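Local structure of 5-formaminoimidazole-4-carboxamide-1-(beta)-D-ribofuranosyl 5'-monophosphate synthetase (Methanocaldococcus jannaschii, 2R7K) at residues 47-52 with 64-69; 99-104 with 118-123. The protein catalyses the ATP- and formate-dependent formylation of the purine intermediate AICAR to FAICAR, without folates, as a hexamer built from two trimers. All coordinates share one frame; numbering follows the deposited sequence.

Contact 1. Residues 47-52 with 64-69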
ATOM      1  N   THR A  47     -23.289  21.406   6.943  1.00 39.36           N
ATOM      2  CA  THR A  47     -23.528  21.769   5.559  1.00 39.88           C
ATOM      3  C   THR A  47     -24.926  22.383   5.358  1.00 45.60           C
ATOM      4  O   THR A  47     -25.655  22.616   6.325  1.00 50.35           O
ATOM      5  CB  THR A  47     -23.327  20.554   4.639  1.00 41.29           C
ATOM      6  OG1 THR A  47     -23.324  20.977   3.273  1.00 43.68           O
ATOM      7  CG2 THR A  47     -24.430  19.515   4.859  1.00 44.22           C
ATOM      8  N   MET A  48     -25.288  22.654   4.106  1.00 43.81           N
ATOM      9  CA  MET A  48     -26.595  23.221   3.786  1.00 44.83           C
ATOM     10  C   MET A  48     -26.986  22.837   2.377  1.00 46.00           C
ATOM     11  O   MET A  48     -26.131  22.473   1.573  1.00 48.01           O
ATOM     12  CB  MET A  48     -26.607  24.752   3.951  1.00 47.68           C
ATOM     13  CG  MET A  48     -25.528  25.514   3.169  1.00 52.74           C
ATOM     14  SD  MET A  48     -25.743  27.319   3.185  1.00 53.27           S
ATOM     15  CE  MET A  48     -26.982  27.491   1.903  1.00 49.70           C
ATOM     16  N   LYS A  49     -28.281  22.898   2.082  1.00 49.80           N
ATOM     17  CA  LYS A  49     -28.768  22.581   0.748  1.00 54.45           C
ATOM     18  C   LYS A  49     -28.095  23.494  -0.267  1.00 55.36           C
ATOM     19  O   LYS A  49     -27.918  24.690  -0.020  1.00 53.83           O
ATOM     20  CB  LYS A  49     -30.295  22.729   0.664  1.00 66.13           C
ATOM     21  CG  LYS A  49     -31.102  21.672   1.427  1.00 76.55           C
ATOM     22  CD  LYS A  49     -30.696  20.237   1.053  1.00 86.03           C
ATOM     23  CE  LYS A  49     -30.760  19.975  -0.454  1.00 91.42           C
ATOM     24  NZ  LYS A  49     -32.139  20.097  -1.011  1.00 91.83           N
ATOM     25  N   GLY A  50     -27.713  22.922  -1.402  1.00 52.07           N
ATOM     26  CA  GLY A  50     -27.015  23.670  -2.439  1.00 52.68           C
ATOM     27  C   GLY A  50     -25.497  23.627  -2.330  1.00 48.09           C
ATOM     28  O   GLY A  50     -24.799  23.896  -3.308  1.00 50.15           O
ATOM     29  N   ARG A  51     -24.983  23.292  -1.148  1.00 46.57           N
ATOM     30  CA  ARG A  51     -23.539  23.270  -0.921  1.00 45.76           C
ATOM     31  C   ARG A  51     -23.007  21.941  -0.357  1.00 50.24           C
ATOM     32  O   ARG A  51     -21.868  21.868   0.118  1.00 37.99           O
ATOM     33  CB  ARG A  51     -23.144  24.424  -0.004  1.00 47.92           C
ATOM     34  CG  ARG A  51     -23.352  25.796  -0.640  1.00 51.08           C
ATOM     35  CD  ARG A  51     -22.787  26.909   0.225  1.00 57.03           C
ATOM     36  NE  ARG A  51     -21.325  26.882   0.300  1.00 62.81           N
ATOM     37  CZ  ARG A  51     -20.590  27.869   0.810  1.00 66.47           C
ATOM     38  NH1 ARG A  51     -21.184  28.963   1.277  1.00 70.15           N
ATOM     39  NH2 ARG A  51     -19.265  27.770   0.850  1.00 58.24           N
ATOM     40  N   ASP A  52     -23.824  20.895  -0.424  1.00 48.54           N
ATOM     41  CA  ASP A  52     -23.507  19.633   0.242  1.00 44.46           C
ATOM     42  C   ASP A  52     -23.001  18.566  -0.714  1.00 36.62           C
ATOM     43  O   ASP A  52     -22.430  17.569  -0.280  1.00 44.65           O
ATOM     44  CB  ASP A  52     -24.719  19.114   1.038  1.00 48.71           C
ATOM     45  CG  ASP A  52     -25.937  18.852   0.163  1.00 50.58           C
ATOM     46  OD1 ASP A  52     -26.005  19.378  -0.969  1.00 54.67           O
ATOM     47  OD2 ASP A  52     -26.842  18.117   0.610  1.00 57.99           O
ATOM     48  N   PHE A  64     -24.187  14.351   8.625  1.00 51.02           N
ATOM     49  CA  PHE A  64     -24.422  15.722   8.177  1.00 51.92           C
ATOM     50  C   PHE A  64     -25.322  16.477   9.137  1.00 54.61           C
ATOM     51  O   PHE A  64     -26.422  16.019   9.451  1.00 59.11           O
ATOM     52  CB  PHE A  64     -25.074  15.732   6.799  1.00 48.31           C
ATOM     53  CG  PHE A  64     -24.161  15.309   5.697  1.00 53.63           C
ATOM     54  CD1 PHE A  64     -23.173  16.163   5.238  1.00 51.32           C
ATOM     55  CD2 PHE A  64     -24.283  14.056   5.121  1.00 55.15           C
ATOM     56  CE1 PHE A  64     -22.329  15.779   4.222  1.00 52.85           C
ATOM     57  CE2 PHE A  64     -23.436  13.661   4.107  1.00 59.44           C
ATOM     58  CZ  PHE A  64     -22.460  14.529   3.652  1.00 53.79           C
ATOM     59  N   ILE A  65     -24.851  17.628   9.603  1.00 53.69           N
ATOM     60  CA  ILE A  65     -25.709  18.585  10.294  1.00 51.14           C
ATOM     61  C   ILE A  65     -26.077  19.710   9.333  1.00 52.16           C
ATOM     62  O   ILE A  65     -25.273  20.608   9.093  1.00 51.24           O
ATOM     63  CB  ILE A  65     -25.012  19.197  11.509  1.00 46.34           C
ATOM     64  CG1 ILE A  65     -24.545  18.099  12.464  1.00 43.24           C
ATOM     65  CG2 ILE A  65     -25.944  20.176  12.211  1.00 52.44           C
ATOM     66  CD1 ILE A  65     -23.854  18.621  13.717  1.00 41.65           C
ATOM     67  N   TYR A  66     -27.281  19.645   8.772  1.00 49.38           N
ATOM     68  CA  TYR A  66     -27.754  20.670   7.849  1.00 52.26           C
ATOM     69  C   TYR A  66     -28.209  21.950   8.556  1.00 57.71           C
ATOM     70  O   TYR A  66     -28.865  21.903   9.598  1.00 55.36           O
ATOM     71  CB  TYR A  66     -28.892  20.133   6.983  1.00 46.08           C
ATOM     72  CG  TYR A  66     -28.428  19.304   5.820  1.00 50.28           C
ATOM     73  CD1 TYR A  66     -28.477  19.802   4.527  1.00 50.28           C
ATOM     74  CD2 TYR A  66     -27.927  18.023   6.012  1.00 51.13           C
ATOM     75  CE1 TYR A  66     -28.051  19.045   3.458  1.00 49.22           C
ATOM     76  CE2 TYR A  66     -27.488  17.262   4.948  1.00 47.30           C
ATOM     77  CZ  TYR A  66     -27.555  17.775   3.675  1.00 49.88           C
ATOM     78  OH  TYR A  66     -27.125  17.013   2.616  1.00 47.16           O
ATOM     79  N   VAL A  67     -27.840  23.092   7.982  1.00 60.58           N
ATOM     80  CA  VAL A  67     -28.316  24.390   8.455  1.00 53.93           C
ATOM     81  C   VAL A  67     -29.005  25.146   7.321  1.00 57.55           C
ATOM     82  O   VAL A  67     -28.870  24.788   6.145  1.00 57.02           O
ATOM     83  CB  VAL A  67     -27.181  25.255   9.039  1.00 51.74           C
ATOM     84  CG1 VAL A  67     -26.696  24.676  10.355  1.00 45.62           C
ATOM     85  CG2 VAL A  67     -26.034  25.401   8.036  1.00 48.29           C
ATOM     86  N   ASP A  68     -29.763  26.177   7.683  1.00 61.89           N
ATOM     87  CA  ASP A  68     -30.454  27.007   6.701  1.00 60.54           C
ATOM     88  C   ASP A  68     -29.440  27.866   5.961  1.00 48.14           C
ATOM     89  O   ASP A  68     -29.464  27.961   4.731  1.00 50.26           O
ATOM     90  CB  ASP A  68     -31.496  27.890   7.390  1.00 68.26           C
ATOM     91  CG  ASP A  68     -32.699  27.101   7.867  1.00 74.40           C
ATOM     92  OD1 ASP A  68     -33.128  27.317   9.021  1.00 78.86           O
ATOM     93  OD2 ASP A  68     -33.208  26.262   7.091  1.00 69.61           O
ATOM     94  N   ASN A  69     -28.550  28.476   6.736  1.00 44.16           N
ATOM     95  CA  ASN A  69     -27.431  29.255   6.229  1.00 55.61           C
ATOM     96  C   ASN A  69     -26.283  29.026   7.190  1.00 52.31           C
ATOM     97  O   ASN A  69     -26.518  28.756   8.369  1.00 54.14           O
ATOM     98  CB  ASN A  69     -27.774  30.748   6.204  1.00 67.15           C
ATOM     99  CG  ASN A  69     -28.999  31.054   5.362  1.00 74.62           C
ATOM    100  OD1 ASN A  69     -28.993  30.878   4.140  1.00 76.39           O
ATOM    101  ND2 ASN A  69     -30.064  31.517   6.014  1.00 76.85           N
TER

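Contact 2. Residues 99-104 with 118-123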
ATOM      1  N   CYS A  99     -19.181  31.775  11.603  1.00 57.07           N
ATOM      2  CA  CYS A  99     -19.575  31.683  12.997  1.00 63.17           C
ATOM      3  C   CYS A  99     -19.481  33.059  13.638  1.00 62.25           C
ATOM      4  O   CYS A  99     -20.248  33.392  14.540  1.00 64.57           O
ATOM      5  CB  CYS A  99     -18.677  30.692  13.743  1.00 62.25           C
ATOM      6  SG  CYS A  99     -19.230  30.286  15.407  1.00 61.94           S
ATOM      7  N   GLY A 100     -18.540  33.857  13.147  1.00 56.90           N
ATOM      8  CA  GLY A 100     -18.223  35.135  13.749  1.00 45.97           C
ATOM      9  C   GLY A 100     -17.157  34.918  14.791  1.00 44.62           C
ATOM     10  O   GLY A 100     -17.349  34.157  15.736  1.00 51.85           O
ATOM     11  N   LEU A 101     -16.027  35.590  14.622  1.00 42.66           N
ATOM     12  CA  LEU A 101     -14.872  35.381  15.486  1.00 49.92           C
ATOM     13  C   LEU A 101     -15.161  35.689  16.952  1.00 56.12           C
ATOM     14  O   LEU A 101     -14.551  35.107  17.850  1.00 57.59           O
ATOM     15  CB  LEU A 101     -13.679  36.201  14.988  1.00 43.88           C
ATOM     16  CG  LEU A 101     -12.451  36.266  15.895  1.00 48.36           C
ATOM     17  CD1 LEU A 101     -11.821  34.890  16.076  1.00 49.48           C
ATOM     18  CD2 LEU A 101     -11.440  37.243  15.326  1.00 54.69           C
ATOM     19  N   ASP A 102     -16.084  36.611  17.201  1.00 63.84           N
ATOM     20  CA  ASP A 102     -16.452  36.918  18.577  1.00 62.54           C
ATOM     21  C   ASP A 102     -17.289  35.796  19.182  1.00 57.30           C
ATOM     22  O   ASP A 102     -17.078  35.404  20.329  1.00 47.76           O
ATOM     23  CB  ASP A 102     -17.166  38.265  18.680  1.00 72.16           C
ATOM     24  CG  ASP A 102     -16.247  39.369  19.173  1.00 78.14           C
ATOM     25  OD1 ASP A 102     -15.322  39.760  18.427  1.00 80.45           O
ATOM     26  OD2 ASP A 102     -16.449  39.837  20.315  1.00 80.01           O
ATOM     27  N   ASN A 103     -18.231  35.275  18.402  1.00 56.37           N
ATOM     28  CA  ASN A 103     -18.984  34.097  18.812  1.00 58.29           C
ATOM     29  C   ASN A 103     -18.061  32.907  19.069  1.00 59.09           C
ATOM     30  O   ASN A 103     -18.315  32.100  19.957  1.00 62.80           O
ATOM     31  CB  ASN A 103     -20.029  33.736  17.759  1.00 59.48           C
ATOM     32  CG  ASN A 103     -21.074  34.818  17.582  1.00 61.50           C
ATOM     33  OD1 ASN A 103     -21.232  35.689  18.437  1.00 67.67           O
ATOM     34  ND2 ASN A 103     -21.800  34.766  16.470  1.00 59.19           N
ATOM     35  N   VAL A 104     -16.981  32.813  18.296  1.00 59.38           N
ATOM     36  CA  VAL A 104     -16.007  31.738  18.458  1.00 54.19           C
ATOM     37  C   VAL A 104     -15.264  31.862  19.784  1.00 57.73           C
ATOM     38  O   VAL A 104     -15.009  30.864  20.456  1.00 61.63           O
ATOM     39  CB  VAL A 104     -14.976  31.715  17.297  1.00 50.79           C
ATOM     40  CG1 VAL A 104     -13.782  30.842  17.652  1.00 49.80           C
ATOM     41  CG2 VAL A 104     -15.626  31.236  16.011  1.00 47.16           C
ATOM     42  N   ILE A 118      -5.658  32.534  19.986  1.00 55.29           N
ATOM     43  CA  ILE A 118      -4.744  33.035  18.969  1.00 46.37           C
ATOM     44  C   ILE A 118      -5.417  33.274  17.622  1.00 42.27           C
ATOM     45  O   ILE A 118      -4.809  33.828  16.714  1.00 45.36           O
ATOM     46  CB  ILE A 118      -3.516  32.114  18.812  1.00 50.65           C
ATOM     47  CG1 ILE A 118      -2.308  32.917  18.334  1.00 51.46           C
ATOM     48  CG2 ILE A 118      -3.821  30.941  17.883  1.00 49.01           C
ATOM     49  CD1 ILE A 118      -1.014  32.152  18.380  1.00 47.47           C
ATOM     50  N   LEU A 119      -6.680  32.885  17.506  1.00 40.61           N
ATOM     51  CA  LEU A 119      -7.421  33.074  16.273  1.00 45.64           C
ATOM     52  C   LEU A 119      -7.660  34.549  15.949  1.00 55.25           C
ATOM     53  O   LEU A 119      -7.971  34.902  14.808  1.00 51.96           O
ATOM     54  CB  LEU A 119      -8.760  32.336  16.329  1.00 48.22           C
ATOM     55  CG  LEU A 119      -8.717  30.804  16.316  1.00 50.51           C
ATOM     56  CD1 LEU A 119     -10.128  30.241  16.233  1.00 42.25           C
ATOM     57  CD2 LEU A 119      -7.858  30.297  15.170  1.00 44.22           C
ATOM     58  N   ARG A 120      -7.535  35.415  16.946  1.00 53.55           N
ATOM     59  CA  ARG A 120      -7.751  36.824  16.682  1.00 59.81           C
ATOM     60  C   ARG A 120      -6.442  37.570  16.464  1.00 55.89           C
ATOM     61  O   ARG A 120      -6.438  38.715  16.028  1.00 63.21           O
ATOM     62  CB  ARG A 120      -8.661  37.472  17.730  1.00 58.12           C
ATOM     63  CG  ARG A 120      -8.008  37.975  18.996  1.00 57.79           C
ATOM     64  CD  ARG A 120      -9.127  38.443  19.914  1.00 59.29           C
ATOM     65  NE  ARG A 120     -10.286  38.866  19.123  1.00 51.80           N
ATOM     66  CZ  ARG A 120     -11.544  38.852  19.552  1.00 45.34           C
ATOM     67  NH1 ARG A 120     -12.523  39.257  18.752  1.00 46.77           N
ATOM     68  NH2 ARG A 120     -11.827  38.430  20.776  1.00 48.90           N
ATOM     69  N   TRP A 121      -5.329  36.901  16.744  1.00 50.57           N
ATOM     70  CA  TRP A 121      -4.029  37.430  16.375  1.00 51.43           C
ATOM     71  C   TRP A 121      -3.772  37.277  14.878  1.00 56.70           C
ATOM     72  O   TRP A 121      -2.813  37.837  14.346  1.00 54.82           O
ATOM     73  CB  TRP A 121      -2.925  36.748  17.170  1.00 49.80           C
ATOM     74  CG  TRP A 121      -2.789  37.281  18.561  1.00 51.95           C
ATOM     75  CD1 TRP A 121      -3.698  37.176  19.575  1.00 48.57           C
ATOM     76  CD2 TRP A 121      -1.677  38.007  19.090  1.00 47.20           C
ATOM     77  NE1 TRP A 121      -3.215  37.790  20.705  1.00 48.58           N
ATOM     78  CE2 TRP A 121      -1.976  38.310  20.432  1.00 49.16           C
ATOM     79  CE3 TRP A 121      -0.453  38.430  18.558  1.00 47.76           C
ATOM     80  CZ2 TRP A 121      -1.098  39.017  21.250  1.00 51.31           C
ATOM     81  CZ3 TRP A 121       0.419  39.130  19.371  1.00 50.22           C
ATOM     82  CH2 TRP A 121       0.093  39.415  20.704  1.00 51.84           C
ATOM     83  N   GLU A 122      -4.627  36.518  14.201  1.00 55.53           N
ATOM     84  CA  GLU A 122      -4.509  36.358  12.755  1.00 59.38           C
ATOM     85  C   GLU A 122      -5.484  37.283  12.040  1.00 58.14           C
ATOM     86  O   GLU A 122      -5.341  37.553  10.847  1.00 59.19           O
ATOM     87  CB  GLU A 122      -4.758  34.904  12.333  1.00 55.23           C
ATOM     88  CG  GLU A 122      -6.218  34.474  12.411  1.00 53.34           C
ATOM     89  CD  GLU A 122      -6.505  33.166  11.684  1.00 57.80           C
ATOM     90  OE1 GLU A 122      -7.673  32.711  11.725  1.00 53.96           O
ATOM     91  OE2 GLU A 122      -5.571  32.597  11.070  1.00 47.85           O
ATOM     92  N   SER A 123      -6.475  37.770  12.778  1.00 57.78           N
ATOM     93  CA  SER A 123      -7.549  38.565  12.194  1.00 65.28           C
ATOM     94  C   SER A 123      -7.246  40.058  12.247  1.00 64.49           C
ATOM     95  O   SER A 123      -7.812  40.839  11.484  1.00 64.19           O
ATOM     96  CB  SER A 123      -8.871  38.282  12.909  1.00 68.55           C
ATOM     97  OG  SER A 123      -8.829  38.752  14.246  1.00 73.16           O
TER

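Contact 1. Residues 47-52 with 64-69
T47 and Y66 pair where strand 43-47 runs parallel to strand 63-66, which lies at one edge of this chain's four-stranded parallel sheet in a Rossmann-like domain. T47 uses both of its backbone polar groups: its N donates to I65 O at 3.0 Å, and its O accepts from V67 N at 2.8 Å. On their shared face, T47 CG2 sits over the centre of the Y66 ring, 3.7 Å from the centroid and 8° off the normal, a CH-pi contact. With OG1 anti to the backbone N (chi1 -169°), it is the methyl that faces the ring, and the same methyl reaches F64 CD1 at 3.6 Å. Beyond T47 a type II turn, M48 to R51, carries D52 back to the edge of the Y66 ring; there Y66 OH lies only 2.3 Å from D52 OD2, too short to be taken at face value, with the carboxylate turned 86° to the ring. M48 sets its CB 3.2 Å from V67 O, and its SD runs on to N69 CA at 4.0 Å. At this sheet edge backbone pairing sets a methyl over a phenol face; the carboxylate at the hydroxyl probably adds to this, though that distance is doubtful.

Contact 2. Residues 99-104 with 118-123
Side-chain packing with a salt bridge at its margin joins the first turn of helix 101-106 to the 3-10 segment around L119 and the helical-looking turns that follow, ahead of helix 125-134. L101 buries the most surface of any residue here, and its two methyls divide the work: CD1 rests on L119 CB at 4.0 Å, while CD2 lies 3.7 Å from R120 CB and 3.2 Å from S123 OG. The leucine reaches across because CG stands anti to the backbone N (chi1 171°). One turn further on, V104 CG1 meets L119 CD1 at 4.0 Å, the two side chains crossing at about a right angle. G100 is the N-cap residue, its O accepting from V104 N; its positive phi marks the break between helix 93-99 and this helix, and N103 ND2 bonds back to C99 O across it. At the exposed side, R120 NH1 donates to D102 OD1 at 2.9 Å, in the guanidinium plane but 49° out of the carboxylate plane, with a bent N-H...O angle of 139°. A leucine in place of R120 would probably leave the D102 carboxylate without this charged mate. S123 OG turns back to R120 O at 3.0 Å, and E122 forms a salt bridge with R314, tying these turns to the chain beyond strand 306-312.

How the contacts relate
Both contacts belong to the N-terminal Rossmann-like part of the chain, one after the other along the sequence, yet they share no strand or helix and do not touch: their centres lie 22 Å apart. Contact 1 is peripheral, about 23 Å from the centre of the chain, and borders two other subunits: F64 N bonds E18 of one neighbouring subunit and R51 packs on S266 of another. Contact 2 sits deeper, its centre about 12 Å from that of the chain, and is approached by none of the other subunits. Each mixes buried and exposed residues. Strand pairing gives contact 1 backbone hydrogen bonds, whereas contact 2, between helical turns, depends on side chains throughout.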